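Long-range contact in H127A/Y244A mutant of alginate lyase AlyC3 in complex with dimannuronate (Psychromonas sp., PDB 7C8F), which probably cleaves alginate by beta-elimination, as in other lyases of family PL7, and here holds dimannuronate: residues 72-77 and 245-250. Sequence-based numbering, arbitrary orientation.
With BEM (beta-D-mannopyranuronic acid), chain D.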
ATOM      1  N   LYS B  72     -20.599  21.236  17.713  1.00 19.82           N
ATOM      2  CA  LYS B  72     -20.436  20.946  19.130  1.00 18.18           C
ATOM      3  C   LYS B  72     -20.230  19.473  19.384  1.00 22.09           C
ATOM      4  O   LYS B  72     -20.625  18.649  18.618  1.00 22.43           O
ATOM      5  CB  LYS B  72     -21.606  21.484  19.964  1.00 21.16           C
ATOM      6  CG  LYS B  72     -22.950  20.895  19.669  1.00 23.37           C
ATOM      7  CD  LYS B  72     -23.919  21.184  20.814  1.00 34.74           C
ATOM      8  CE  LYS B  72     -25.335  20.772  20.478  1.00 54.76           C
ATOM      9  NZ  LYS B  72     -26.281  20.794  21.644  1.00 55.48           N
ATOM     10  N   ASN B  73     -19.588  19.186  20.495  1.00 21.51           N
ATOM     11  CA  ASN B  73     -19.312  17.862  21.004  1.00 20.61           C
ATOM     12  C   ASN B  73     -18.084  17.191  20.453  1.00 25.36           C
ATOM     13  O   ASN B  73     -17.723  17.406  19.364  1.00 23.09           O
ATOM     14  CB  ASN B  73     -20.525  16.920  20.963  1.00 21.84           C
ATOM     15  CG  ASN B  73     -21.757  17.523  21.595  1.00 27.20           C
ATOM     16  OD1 ASN B  73     -21.704  18.136  22.615  1.00 29.58           O
ATOM     17  ND2 ASN B  73     -22.868  17.319  20.972  1.00 25.71           N
ATOM     18  N   ASP B  74     -17.485  16.370  21.277  1.00 22.98           N
ATOM     19  CA  ASP B  74     -16.286  15.674  20.956  1.00 23.39           C
ATOM     20  C   ASP B  74     -16.512  14.719  19.819  1.00 24.05           C
ATOM     21  O   ASP B  74     -17.496  14.061  19.790  1.00 25.07           O
ATOM     22  CB  ASP B  74     -15.781  14.943  22.198  1.00 24.81           C
ATOM     23  CG  ASP B  74     -14.321  14.578  22.137  1.00 36.45           C
ATOM     24  OD1 ASP B  74     -13.605  15.136  21.338  1.00 29.09           O
ATOM     25  OD2 ASP B  74     -13.888  13.752  22.922  1.00 32.73           O
ATOM     26  N   HIS B  75     -15.572  14.701  18.876  1.00 24.81           N
ATOM     27  CA  HIS B  75     -15.547  13.774  17.747  1.00 26.52           C
ATOM     28  C   HIS B  75     -16.612  14.048  16.694  1.00 27.97           C
ATOM     29  O   HIS B  75     -16.753  13.257  15.750  1.00 30.14           O
ATOM     30  CB  HIS B  75     -15.585  12.309  18.190  1.00 29.82           C
ATOM     31  CG  HIS B  75     -14.580  11.986  19.251  1.00 35.03           C
ATOM     32  ND1 HIS B  75     -14.936  11.511  20.495  1.00 50.22           N
ATOM     33  CD2 HIS B  75     -13.230  12.096  19.262  1.00 48.26           C
ATOM     34  CE1 HIS B  75     -13.847  11.328  21.221  1.00 39.41           C
ATOM     35  NE2 HIS B  75     -12.798  11.675  20.497  1.00 40.93           N
ATOM     36  N   LEU B  76     -17.375  15.126  16.822  1.00 20.38           N
ATOM     37  CA  LEU B  76     -18.307  15.484  15.767  1.00 20.27           C
ATOM     38  C   LEU B  76     -17.634  16.440  14.784  1.00 19.63           C
ATOM     39  O   LEU B  76     -16.626  17.084  15.092  1.00 20.03           O
ATOM     40  CB  LEU B  76     -19.601  16.076  16.341  1.00 21.76           C
ATOM     41  CG  LEU B  76     -20.454  15.115  17.185  1.00 24.14           C
ATOM     42  CD1 LEU B  76     -21.855  15.679  17.425  1.00 21.34           C
ATOM     43  CD2 LEU B  76     -20.549  13.742  16.526  1.00 31.18           C
ATOM     44  N   ARG B  77     -18.182  16.504  13.575  1.00 19.44           N
ATOM     45  CA  ARG B  77     -17.490  17.234  12.523  1.00 18.98           C
ATOM     46  C   ARG B  77     -18.482  17.916  11.600  1.00 17.53           C
ATOM     47  O   ARG B  77     -19.679  17.612  11.587  1.00 19.83           O
ATOM     48  CB  ARG B  77     -16.507  16.333  11.756  1.00 23.06           C
ATOM     49  CG  ARG B  77     -17.022  14.945  11.414  1.00 52.15           C
ATOM     50  CD  ARG B  77     -15.879  13.922  11.287  1.00 33.00           C
ATOM     51  NE  ARG B  77     -14.673  14.480  10.675  1.00 35.23           N
ATOM     52  CZ  ARG B  77     -13.460  14.422  11.219  1.00 64.69           C
ATOM     53  NH1 ARG B  77     -13.282  13.816  12.386  1.00 45.65           N
ATOM     54  NH2 ARG B  77     -12.419  14.962  10.593  1.00 30.34           N
ATOM     55  N   GLN B 245     -11.715  17.782  18.536  1.00 16.51           N
ATOM     56  CA  GLN B 245     -11.000  16.905  19.452  1.00 18.05           C
ATOM     57  C   GLN B 245     -10.918  17.591  20.813  1.00 22.16           C
ATOM     58  O   GLN B 245      -9.827  17.881  21.324  1.00 21.04           O
ATOM     59  CB  GLN B 245      -9.628  16.523  18.883  1.00 20.73           C
ATOM     60  CG  GLN B 245      -9.712  15.635  17.618  1.00 21.12           C
ATOM     61  CD  GLN B 245      -9.678  16.423  16.300  1.00 20.26           C
ATOM     62  OE1 GLN B 245      -9.123  17.522  16.226  1.00 20.73           O
ATOM     63  NE2 GLN B 245     -10.269  15.850  15.248  1.00 23.73           N
ATOM     64  N   PHE B 246     -12.085  17.892  21.381  1.00 19.65           N
ATOM     65  CA  PHE B 246     -12.225  18.496  22.700  1.00 18.79           C
ATOM     66  C   PHE B 246     -13.668  18.250  23.117  1.00 22.28           C
ATOM     67  O   PHE B 246     -14.523  17.960  22.273  1.00 23.07           O
ATOM     68  CB  PHE B 246     -11.901  19.995  22.680  1.00 19.04           C
ATOM     69  CG  PHE B 246     -12.898  20.822  21.922  1.00 20.92           C
ATOM     70  CD1 PHE B 246     -12.832  20.922  20.542  1.00 20.29           C
ATOM     71  CD2 PHE B 246     -13.912  21.504  22.590  1.00 21.48           C
ATOM     72  CE1 PHE B 246     -13.745  21.681  19.847  1.00 19.45           C
ATOM     73  CE2 PHE B 246     -14.835  22.262  21.893  1.00 23.33           C
ATOM     74  CZ  PHE B 246     -14.755  22.350  20.519  1.00 22.49           C
ATOM     75  N   THR B 247     -13.935  18.344  24.420  1.00 24.30           N
ATOM     76  CA  THR B 247     -15.248  17.982  24.939  1.00 26.09           C
ATOM     77  C   THR B 247     -16.039  19.199  25.404  1.00 25.08           C
ATOM     78  O   THR B 247     -15.489  20.251  25.736  1.00 24.93           O
ATOM     79  CB  THR B 247     -15.167  16.951  26.079  1.00 26.43           C
ATOM     80  OG1 THR B 247     -14.806  17.603  27.306  1.00 29.46           O
ATOM     81  CG2 THR B 247     -14.160  15.849  25.760  1.00 24.65           C
ATOM     82  N   ASN B 248     -17.365  19.031  25.397  1.00 23.76           N
ATOM     83  CA  ASN B 248     -18.297  19.919  26.101  1.00 25.83           C
ATOM     84  C   ASN B 248     -18.309  21.344  25.555  1.00 24.91           C
ATOM     85  O   ASN B 248     -18.596  22.290  26.293  1.00 33.96           O
ATOM     86  CB  ASN B 248     -18.048  19.923  27.616  1.00 26.68           C
ATOM     87  CG  ASN B 248     -18.190  18.548  28.234  1.00 32.76           C
ATOM     88  OD1 ASN B 248     -17.246  18.015  28.816  1.00 44.87           O
ATOM     89  ND2 ASN B 248     -19.377  17.964  28.114  1.00 42.22           N
ATOM     90  N   GLY B 249     -18.027  21.531  24.264  1.00 26.33           N
ATOM     91  CA  GLY B 249     -17.993  22.863  23.700  1.00 22.46           C
ATOM     92  C   GLY B 249     -18.284  22.886  22.211  1.00 22.20           C
ATOM     93  O   GLY B 249     -18.441  21.846  21.566  1.00 22.78           O
ATOM     94  N   MET B 250     -18.332  24.097  21.665  1.00 21.13           N
ATOM     95  CA  MET B 250     -18.618  24.303  20.250  1.00 23.60           C
ATOM     96  C   MET B 250     -17.462  25.030  19.579  1.00 26.80           C
ATOM     97  O   MET B 250     -16.985  26.054  20.079  1.00 23.10           O
ATOM     98  CB  MET B 250     -19.908  25.090  20.021  1.00 29.59           C
ATOM     99  CG  MET B 250     -20.293  25.094  18.545  1.00 47.58           C
ATOM    100  SD  MET B 250     -21.773  26.025  18.162  1.00 61.12           S
ATOM    101  CE  MET B 250     -23.028  24.993  18.918  1.00 43.67           C
TER
HETATM  102  C1  BEM D   1     -12.046   8.667  10.774  1.00 66.32           C
HETATM  103  C2  BEM D   1     -10.966   7.644  11.078  1.00 61.16           C
HETATM  104  O2  BEM D   1     -10.025   7.603  10.021  1.00 66.96           O
HETATM  105  C3  BEM D   1     -10.298   7.970  12.388  1.00 61.22           C
HETATM  106  O3  BEM D   1      -9.216   7.120  12.608  1.00 30.16           O
HETATM  107  C4  BEM D   1      -9.847   9.423  12.443  1.00 85.78           C
HETATM  108  O4  BEM D   1      -9.537   9.733  13.798  1.00 35.99           O
HETATM  109  C5  BEM D   1     -10.966  10.338  12.005  1.00 77.57           C
HETATM  110  O5  BEM D   1     -11.535   9.966  10.773  1.00 52.11           O
HETATM  111  C6  BEM D   1     -10.355  11.671  11.828  1.00 69.73           C
HETATM  112  O6B BEM D   1     -10.033  12.019  10.693  1.00 87.93           O
HETATM  113  O6A BEM D   1     -10.360  12.439  12.775  1.00 69.20           O
HETATM  114  O1  BEM D   1     -12.575   8.480   9.475  1.00 61.65           O
HETATM  115  O   HOH W   1     -18.425  16.414  24.382  1.00 22.22           O
HETATM  116  O   HOH W   2      -9.854  15.146  12.268  1.00 26.20           O
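Lys-72 and Met-250 face each other where two connections of the PL7 beta-jelly roll meet, each linking one of its sheets to the other. They form an antiparallel non-hydrogen-bonded pair, their CA atoms 4.0 Å apart. The flexible thioether suits this partly exposed spot: Met-250 bends at its last torsion (chi3 -70°) and lays CE against Lys-72 CB at 3.9 Å. The lysine supplies methylene surface here, while its extended chain carries NZ off to a salt bridge with Glu-35.

Packing is closest just beyond the pair. Asn-73 N donates to Gly-249 O (3.1 Å, 161° at the hydrogen), and Lys-72 CA adds a C-H...O contact to the same oxygen. Glycine fits because a CB would crowd Phe-246 CE2. Asn-73 then begins a type II turn ending at Leu-76, with His-75 taking the positive-phi corner. Inside it, Asp-74 CA makes another C-H...O contact, to Phe-246 O (3.2 Å). The short Asp-74 side chain, with CG anti to the backbone N (chi1 -160°), reaches the other loop, where OD2 meets the Thr-247 methyl CG2 at 3.5 Å; Thr-247 OG1 instead accepts from Asn-114 N.

The looser side is bridged by water, one molecule accepting from both Asp-74 N and Asn-248 N. A second water lies near the sugar, in the plane of the Arg-77 guanidinium at its edge; it accepts from NH2 and, weakly, from Gln-245 NE2, while Gln-245 OE1 is hydrogen-bonded to Thr-121 OG1. Replacing Arg-77 by an alanine would probably leave Glu-79 without its salt-bridge mate and the mannuronate carboxylate less firmly held. That carboxylate receives the water's hydrogen at O6A (2.8 Å), the same oxygen to which Arg-77 NH1 donates obliquely from 3.3 Å.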